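PDB 6BJA: acetyl-CoA acetyltransferase A from Ascaris suum, which probably catalyses the coenzyme A-dependent transfer of acetyl groups in lipid metabolism, making or cleaving acetoacetyl-CoA-type thioesters as thiolases do. Local coordinates for residues 304-309 with 389-394; 101-106 with 285-290; 277-282 with 368-373. All coordinates share one frame; numbering follows the deposited sequence.

Contact 1 of 3, residues 304-309 with 389-394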
loop_
_atom_site.group_PDB
_atom_site.type_symbol
_atom_site.label_atom_id
_atom_site.label_comp_id
_atom_site.label_asym_id
_atom_site.label_seq_id
_atom_site.Cartn_x
_atom_site.Cartn_y
_atom_site.Cartn_z
ATOM N N LYS A 304 32.165 1.621 -33.479
ATOM C CA LYS A 304 32.546 1.630 -34.893
ATOM C C LYS A 304 32.374 3.039 -35.470
ATOM O O LYS A 304 33.255 3.545 -36.160
ATOM C CB LYS A 304 31.728 0.600 -35.679
ATOM C CG LYS A 304 32.178 -0.807 -35.392
ATOM C CD LYS A 304 31.302 -1.849 -36.075
ATOM C CE LYS A 304 31.685 -3.226 -35.608
ATOM N NZ LYS A 304 33.141 -3.454 -35.826
ATOM N N GLN A 305 31.273 3.692 -35.112
ATOM C CA GLN A 305 31.000 5.061 -35.537
ATOM C C GLN A 305 32.020 6.021 -34.939
ATOM O O GLN A 305 32.589 6.855 -35.629
ATOM C CB GLN A 305 29.586 5.465 -35.128
ATOM C CG GLN A 305 29.184 6.879 -35.517
ATOM C CD GLN A 305 29.335 7.148 -37.001
ATOM O OE1 GLN A 305 28.927 6.339 -37.838
ATOM N NE2 GLN A 305 29.932 8.286 -37.337
ATOM N N LEU A 306 32.267 5.864 -33.645
ATOM C CA LEU A 306 33.225 6.701 -32.930
ATOM C C LEU A 306 34.611 6.679 -33.579
ATOM O O LEU A 306 35.229 7.717 -33.800
ATOM C CB LEU A 306 33.317 6.229 -31.481
ATOM C CG LEU A 306 34.196 7.015 -30.509
ATOM C CD1 LEU A 306 33.602 8.382 -30.230
ATOM C CD2 LEU A 306 34.369 6.246 -29.210
ATOM N N LEU A 307 35.093 5.480 -33.885
ATOM C CA LEU A 307 36.434 5.305 -34.432
ATOM C C LEU A 307 36.492 5.798 -35.879
ATOM O O LEU A 307 37.454 6.449 -36.271
ATOM C CB LEU A 307 36.853 3.841 -34.342
ATOM C CG LEU A 307 37.044 3.247 -32.944
ATOM C CD1 LEU A 307 37.410 1.774 -33.060
ATOM C CD2 LEU A 307 38.126 3.980 -32.181
ATOM N N SER A 308 35.454 5.495 -36.653
ATOM C CA SER A 308 35.367 5.949 -38.041
ATOM C C SER A 308 35.478 7.468 -38.152
ATOM O O SER A 308 36.311 7.982 -38.892
ATOM C CB SER A 308 34.055 5.493 -38.679
ATOM O OG SER A 308 33.976 5.964 -40.012
ATOM N N GLN A 309 34.653 8.182 -37.395
ATOM C CA GLN A 309 34.617 9.638 -37.474
ATOM C C GLN A 309 35.878 10.282 -36.914
ATOM O O GLN A 309 36.149 11.459 -37.173
ATOM C CB GLN A 309 33.378 10.174 -36.744
ATOM C CG GLN A 309 33.383 10.011 -35.229
ATOM C CD GLN A 309 32.001 10.198 -34.596
ATOM O OE1 GLN A 309 30.970 10.065 -35.259
ATOM N NE2 GLN A 309 31.979 10.501 -33.302
ATOM N N ALA A 389 23.094 2.628 -27.237
ATOM C CA ALA A 389 24.386 2.707 -26.568
ATOM C C ALA A 389 25.072 4.025 -26.867
ATOM O O ALA A 389 24.819 4.670 -27.899
ATOM C CB ALA A 389 25.291 1.542 -26.976
ATOM N N SER A 390 25.927 4.423 -25.928
ATOM C CA SER A 390 26.722 5.638 -26.000
ATOM C C SER A 390 28.185 5.274 -25.838
ATOM O O SER A 390 28.505 4.327 -25.113
ATOM C CB SER A 390 26.306 6.626 -24.909
ATOM O OG SER A 390 24.908 6.856 -24.942
ATOM N N ALA A 391 29.055 5.982 -26.545
ATOM C CA ALA A 391 30.503 5.783 -26.399
ATOM C C ALA A 391 31.215 7.126 -26.444
ATOM O O ALA A 391 30.757 8.074 -27.105
ATOM C CB ALA A 391 31.032 4.860 -27.476
ATOM N N ILE A 392 32.331 7.215 -25.721
ATOM C CA ILE A 392 33.112 8.438 -25.652
ATOM C C ILE A 392 34.585 8.076 -25.818
ATOM O O ILE A 392 35.050 7.050 -25.322
ATOM C CB ILE A 392 32.841 9.225 -24.316
ATOM C CG1 ILE A 392 33.473 10.613 -24.333
ATOM C CG2 ILE A 392 33.298 8.447 -23.122
ATOM C CD1 ILE A 392 32.884 11.538 -23.245
ATOM N N LEU A 393 35.285 8.919 -26.572
ATOM C CA LEU A 393 36.721 8.806 -26.783
ATOM C C LEU A 393 37.449 9.875 -25.990
ATOM O O LEU A 393 37.143 11.071 -26.122
ATOM C CB LEU A 393 37.034 8.944 -28.277
ATOM C CG LEU A 393 38.514 8.996 -28.665
ATOM C CD1 LEU A 393 39.162 7.638 -28.454
ATOM C CD2 LEU A 393 38.636 9.452 -30.129
ATOM N N ILE A 394 38.399 9.447 -25.162
ATOM C CA ILE A 394 39.163 10.384 -24.357
ATOM C C ILE A 394 40.660 10.186 -24.473
ATOM O O ILE A 394 41.143 9.081 -24.731
ATOM C CB ILE A 394 38.751 10.319 -22.892
ATOM C CG1 ILE A 394 39.039 8.974 -22.266
ATOM C CG2 ILE A 394 37.254 10.667 -22.739
ATOM C CD1 ILE A 394 38.992 9.060 -20.755
#

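Contact 2 of 3, residues 101-106 with 285-290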
loop_
_atom_site.group_PDB
_atom_site.type_symbol
_atom_site.label_atom_id
_atom_site.label_comp_id
_atom_site.label_asym_id
_atom_site.label_seq_id
_atom_site.Cartn_x
_atom_site.Cartn_y
_atom_site.Cartn_z
ATOM N N ALA A 101 24.672 12.523 -19.794
ATOM C CA ALA A 101 24.925 13.757 -19.058
ATOM C C ALA A 101 26.263 14.349 -19.457
ATOM O O ALA A 101 26.369 15.560 -19.684
ATOM C CB ALA A 101 24.877 13.512 -17.571
ATOM N N ILE A 102 27.297 13.511 -19.519
ATOM C CA ILE A 102 28.622 13.983 -19.901
ATOM C C ILE A 102 28.610 14.503 -21.348
ATOM O O ILE A 102 29.182 15.548 -21.642
ATOM C CB ILE A 102 29.697 12.887 -19.724
ATOM C CG1 ILE A 102 29.877 12.575 -18.239
ATOM C CG2 ILE A 102 31.041 13.317 -20.336
ATOM C CD1 ILE A 102 30.683 11.331 -17.947
ATOM N N ILE A 103 27.933 13.787 -22.244
ATOM C CA ILE A 103 27.835 14.213 -23.636
ATOM C C ILE A 103 27.109 15.574 -23.739
ATOM O O ILE A 103 27.549 16.453 -24.477
ATOM C CB ILE A 103 27.152 13.116 -24.479
ATOM C CG1 ILE A 103 28.115 11.938 -24.615
ATOM C CG2 ILE A 103 26.777 13.663 -25.856
ATOM C CD1 ILE A 103 27.457 10.669 -25.105
ATOM N N MET A 104 26.050 15.771 -22.959
ATOM C CA MET A 104 25.336 17.043 -22.942
ATOM C C MET A 104 26.242 18.164 -22.466
ATOM O O MET A 104 26.181 19.277 -22.970
ATOM C CB MET A 104 24.095 16.976 -22.052
ATOM C CG MET A 104 22.962 16.150 -22.648
ATOM S SD MET A 104 21.607 15.872 -21.483
ATOM C CE MET A 104 21.015 17.555 -21.182
ATOM N N GLY A 105 27.062 17.877 -21.471
ATOM C CA GLY A 105 27.971 18.881 -20.962
ATOM C C GLY A 105 28.993 19.239 -22.016
ATOM O O GLY A 105 29.308 20.402 -22.206
ATOM N N ALA A 106 29.523 18.228 -22.700
ATOM C CA ALA A 106 30.492 18.465 -23.761
ATOM C C ALA A 106 29.846 19.300 -24.866
ATOM O O ALA A 106 30.453 20.232 -25.369
ATOM C CB ALA A 106 31.035 17.149 -24.317
ATOM N N TYR A 285 32.392 11.689 -29.332
ATOM C CA TYR A 285 31.404 10.776 -28.785
ATOM C C TYR A 285 30.520 10.261 -29.922
ATOM O O TYR A 285 30.469 10.855 -31.001
ATOM C CB TYR A 285 30.565 11.461 -27.705
ATOM C CG TYR A 285 29.755 12.602 -28.208
ATOM C CD1 TYR A 285 28.527 12.350 -28.777
ATOM C CD2 TYR A 285 30.201 13.909 -28.130
ATOM C CE1 TYR A 285 27.764 13.323 -29.250
ATOM C CE2 TYR A 285 29.406 14.941 -28.625
ATOM C CZ TYR A 285 28.185 14.610 -29.187
ATOM O OH TYR A 285 27.312 15.538 -29.709
ATOM N N ALA A 286 29.835 9.158 -29.666
ATOM C CA ALA A 286 28.941 8.567 -30.644
ATOM C C ALA A 286 27.805 7.877 -29.923
ATOM O O ALA A 286 27.940 7.465 -28.760
ATOM C CB ALA A 286 29.684 7.595 -31.520
ATOM N N GLU A 287 26.684 7.733 -30.628
ATOM C CA GLU A 287 25.509 7.096 -30.080
ATOM C C GLU A 287 24.944 6.180 -31.151
ATOM O O GLU A 287 24.965 6.531 -32.325
ATOM C CB GLU A 287 24.471 8.134 -29.662
ATOM C CG GLU A 287 24.990 9.156 -28.637
ATOM C CD GLU A 287 24.035 10.323 -28.408
ATOM O OE1 GLU A 287 23.758 11.069 -29.369
ATOM O OE2 GLU A 287 23.587 10.516 -27.263
ATOM N N ALA A 288 24.471 5.017 -30.736
ATOM C CA ALA A 288 23.894 4.040 -31.647
ATOM C C ALA A 288 22.590 3.496 -31.106
ATOM O O ALA A 288 22.309 3.565 -29.904
ATOM C CB ALA A 288 24.865 2.909 -31.880
ATOM N N GLY A 289 21.766 2.974 -32.001
ATOM C CA GLY A 289 20.551 2.326 -31.574
ATOM C C GLY A 289 20.187 1.134 -32.440
ATOM O O GLY A 289 20.365 1.158 -33.660
ATOM N N VAL A 290 19.638 0.120 -31.783
ATOM C CA VAL A 290 19.194 -1.112 -32.429
ATOM C C VAL A 290 17.849 -1.555 -31.845
ATOM O O VAL A 290 17.247 -0.856 -31.023
ATOM C CB VAL A 290 20.245 -2.230 -32.241
ATOM C CG1 VAL A 290 21.584 -1.826 -32.841
ATOM C CG2 VAL A 290 20.408 -2.531 -30.787
#

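Contact 3 of 3, residues 277-282 with 368-373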
loop_
_atom_site.group_PDB
_atom_site.type_symbol
_atom_site.label_atom_id
_atom_site.label_comp_id
_atom_site.label_asym_id
_atom_site.label_seq_id
_atom_site.Cartn_x
_atom_site.Cartn_y
_atom_site.Cartn_z
ATOM N N LYS A 277 45.578 22.421 -15.253
ATOM C CA LYS A 277 46.162 21.162 -15.668
ATOM C C LYS A 277 45.077 20.103 -15.762
ATOM O O LYS A 277 44.956 19.250 -14.886
ATOM C CB LYS A 277 47.233 20.703 -14.676
ATOM C CG LYS A 277 48.564 21.446 -14.794
ATOM C CD LYS A 277 49.684 20.744 -13.993
ATOM C CE LYS A 277 49.708 19.226 -14.245
ATOM N NZ LYS A 277 50.982 18.571 -13.849
ATOM N N PRO A 278 44.272 20.158 -16.824
ATOM C CA PRO A 278 43.225 19.142 -16.956
ATOM C C PRO A 278 43.791 17.729 -16.997
ATOM O O PRO A 278 44.925 17.528 -17.449
ATOM C CB PRO A 278 42.563 19.493 -18.285
ATOM C CG PRO A 278 43.561 20.312 -19.023
ATOM C CD PRO A 278 44.320 21.063 -17.981
ATOM N N ILE A 279 43.015 16.746 -16.552
ATOM C CA ILE A 279 43.515 15.382 -16.536
ATOM C C ILE A 279 43.213 14.617 -17.822
ATOM O O ILE A 279 43.927 13.676 -18.159
ATOM C CB ILE A 279 42.996 14.614 -15.306
ATOM C CG1 ILE A 279 41.470 14.481 -15.299
ATOM C CG2 ILE A 279 43.509 15.317 -14.044
ATOM C CD1 ILE A 279 40.954 13.673 -14.106
ATOM N N ALA A 280 42.205 15.045 -18.575
ATOM C CA ALA A 280 41.907 14.388 -19.834
ATOM C C ALA A 280 41.176 15.347 -20.763
ATOM O O ALA A 280 40.711 16.408 -20.356
ATOM C CB ALA A 280 41.081 13.140 -19.591
ATOM N N LYS A 281 41.086 14.950 -22.025
ATOM C CA LYS A 281 40.397 15.708 -23.053
ATOM C C LYS A 281 39.324 14.822 -23.675
ATOM O O LYS A 281 39.574 13.653 -23.942
ATOM C CB LYS A 281 41.405 16.175 -24.108
ATOM C CG LYS A 281 40.851 17.118 -25.130
ATOM C CD LYS A 281 41.942 17.640 -26.041
ATOM C CE LYS A 281 41.417 18.749 -26.943
ATOM N NZ LYS A 281 42.487 19.372 -27.774
ATOM N N VAL A 282 38.127 15.351 -23.883
ATOM C CA VAL A 282 37.095 14.602 -24.587
ATOM C C VAL A 282 37.254 14.862 -26.085
ATOM O O VAL A 282 37.104 15.992 -26.530
ATOM C CB VAL A 282 35.681 14.986 -24.138
ATOM C CG1 VAL A 282 34.644 14.241 -24.984
ATOM C CG2 VAL A 282 35.484 14.692 -22.667
ATOM N N LEU A 368 37.924 4.772 -16.378
ATOM C CA LEU A 368 38.772 4.847 -17.563
ATOM C C LEU A 368 39.833 5.942 -17.429
ATOM O O LEU A 368 41.016 5.707 -17.711
ATOM C CB LEU A 368 37.923 5.094 -18.815
ATOM C CG LEU A 368 38.707 5.234 -20.116
ATOM C CD1 LEU A 368 39.368 3.908 -20.484
ATOM C CD2 LEU A 368 37.810 5.721 -21.233
ATOM N N VAL A 369 39.401 7.142 -17.049
ATOM C CA VAL A 369 40.294 8.282 -16.964
ATOM C C VAL A 369 41.466 7.926 -16.059
ATOM O O VAL A 369 42.626 8.178 -16.396
ATOM C CB VAL A 369 39.545 9.535 -16.444
ATOM C CG1 VAL A 369 40.529 10.608 -15.939
ATOM C CG2 VAL A 369 38.652 10.095 -17.541
ATOM N N HIS A 370 41.189 7.300 -14.926
ATOM C CA HIS A 370 42.245 7.100 -13.945
ATOM C C HIS A 370 43.087 5.840 -14.184
ATOM O O HIS A 370 44.128 5.667 -13.572
ATOM C CB HIS A 370 41.636 7.102 -12.557
ATOM C CG HIS A 370 41.249 8.470 -12.126
ATOM N ND1 HIS A 370 42.175 9.483 -11.978
ATOM C CD2 HIS A 370 40.036 9.022 -11.877
ATOM C CE1 HIS A 370 41.546 10.592 -11.634
ATOM N NE2 HIS A 370 40.251 10.335 -11.558
ATOM N N ALA A 371 42.648 4.982 -15.103
ATOM C CA ALA A 371 43.448 3.819 -15.509
ATOM C C ALA A 371 44.393 4.156 -16.669
ATOM O O ALA A 371 45.489 3.588 -16.780
ATOM C CB ALA A 371 42.531 2.668 -15.894
ATOM N N LEU A 372 43.968 5.068 -17.536
ATOM C CA LEU A 372 44.803 5.540 -18.630
ATOM C C LEU A 372 46.071 6.206 -18.129
ATOM O O LEU A 372 46.045 6.923 -17.129
ATOM C CB LEU A 372 44.049 6.538 -19.500
ATOM C CG LEU A 372 42.937 5.999 -20.403
ATOM C CD1 LEU A 372 42.124 7.160 -20.978
ATOM C CD2 LEU A 372 43.503 5.125 -21.535
ATOM N N LYS A 373 47.172 5.967 -18.839
ATOM C CA LYS A 373 48.398 6.731 -18.621
ATOM C C LYS A 373 48.465 7.914 -19.582
ATOM O O LYS A 373 47.744 7.954 -20.580
ATOM C CB LYS A 373 49.615 5.817 -18.791
ATOM C CG LYS A 373 49.624 4.655 -17.803
ATOM C CD LYS A 373 50.671 3.611 -18.150
ATOM C CE LYS A 373 50.337 2.282 -17.471
ATOM N NZ LYS A 373 50.001 2.489 -16.026
#

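Contact 1 of 3, residues 304-309 with 389-394
Ala391 is the first residue of strand 388-396 to meet segment 304-309: its CB lies 4.0 Å from CD2 of Leu306. The small methyl of Ala391 lets the end of the leucine, leaning down from the helix, lie close to the strand. Ile392 comes next and turns its side chain to the other face of the sheet, against Val282, so it offers only backbone; its C sits 3.9 Å from Leu306 CD2. Leu393 points back to the helix, and its CB takes both branches of Leu306, CD2 at 3.9 Å and CD1 at 4.0 Å. Leu306 reaches this far because CG stands anti to the backbone N (chi1 -176°), which sets both methyls against the Ile392-Leu393 peptide and Leu393 CB. Along the exposed flank of the helix Gln305 NE2 gives Gln309 OE1 a nearly straight hydrogen bond of 2.9 Å, while Gln309 NE2 bonds to Ser284 OG on the adjoining strand. Segments 304-309 and 389-394 run at 35°, with 8.8 Å between their axes at closest approach; helix 298-310 is the outer helix of a beta-alpha-beta crossover linking strands 280-289 and 319-322 in the layered thiolase fold.

Contact 2 of 3, residues 101-106 with 285-290
Helix 97-110 belongs to the central helical layer of the thiolase fold and begins just after the predicted nucleophile Cys95; from it Ile103 is laid on the ring of Tyr285 in strand 280-289. The contact is a CH-pi interaction: CG2 of Ile103 stands 3.6 Å from the centroid of the Tyr285 ring and only 13° off its normal, so the methyl is placed over the middle of the face. The other branch follows the base of the tyrosine, Ile103 CG1 lying 4.0 Å from Tyr285 CB. A beta-branched residue suits the place, since one arm can cover the ring while the other lies against its CB. Tyr285 turns its face to the helix with CG lodged between the backbone N and the carbonyl carbon (chi1 63°). Two residues on, Glu287 brings OE2 no nearer than 4.4 Å to Ile103 CD1, a loose approach. Its stronger tie runs to another chain: OE1 is hydrogen-bonded to Tyr113 OH of the second subunit, whose ring also meets Tyr285 edge-to-face. Tyr285 OH has a weak hydrogen bond to Gln107 of the same helix. The chemistry is therefore divided: dispersion and CH-pi attraction join helix to strand without any hydrogen bond between the two segments, while the polar ends of Tyr285 and Glu287 serve the next turn of the helix and the subunit interface.

Contact 3 of 3, residues 277-282 with 368-373
Ile279 and Val369 cross at about a right angle, the end of the isoleucine reaching over the valine near the C-terminal end of helix 357-371. The closest pair is Ile279 CD1 and Val369 CG1, 3.6 Å apart. Ile279 CG1 follows at 4.0 Å from Val369 CG1. Ile279 gets there with CG1 set between its backbone N and carbonyl carbon (chi1 62°) and then extends straight to CD1, an unbranched tip slim enough to reach two neighbours. The second is His370: Ile279 CD1 lies 4.0 Å from His370 CE1, the side chains crossing obliquely. Val369 CG1 stands over the centre of the His370 ring, 4.3 Å above its plane, so this methyl, which touches the isoleucine, also sits loosely over the imidazole of the next residue. The ring is fixed by its far nitrogen as well, His370 NE2 being hydrogen-bonded to Ala16 O of strand 11-23. The other branch, Val369 CG2, looks toward Ala280 CB at 4.4 Å, where a side chain of one carbon keeps strand and helix close. Ile279 and Ala280 both face Ile13, a classic beta bulge, and this explains how two consecutive residues can turn their side chains to the same helix. The helix ends here, Leu372 being the first residue to leave helical geometry, and Lys396 NZ is hydrogen-bonded to Val369 O and Leu372 O, a positive group that would suit the negative end of the helix dipole. Between the segments the attraction is van der Waals alone, so shape decides the fit, while hydrogen bonds to other strands anchor the histidine and the helix end.

How the contacts relate
Strand 280-289 ties the set together: contact 2 uses its later half, contact 3 its start, and contact 1 sits on its neighbour, strand 388-396. Contacts 1 and 2 are closest, centres about 9 Å apart, and meet directly through Gln309 NE2 and Tyr285 O at 2.8 Å. Contact 3 lies about 17 Å from contact 1, centre to centre, joined to it by Ile394 CD1 packing 3.4 Å from Val369 CG2. Contact 1 covers the outer face of the sheet; contacts 2 and 3 place central helices on the inner one. The side chains of Ala391 and Glu287 are about 10 and 11 Å from that of Cys383, the predicted proton acceptor, whereas contact 3 lies away from the annotated sites.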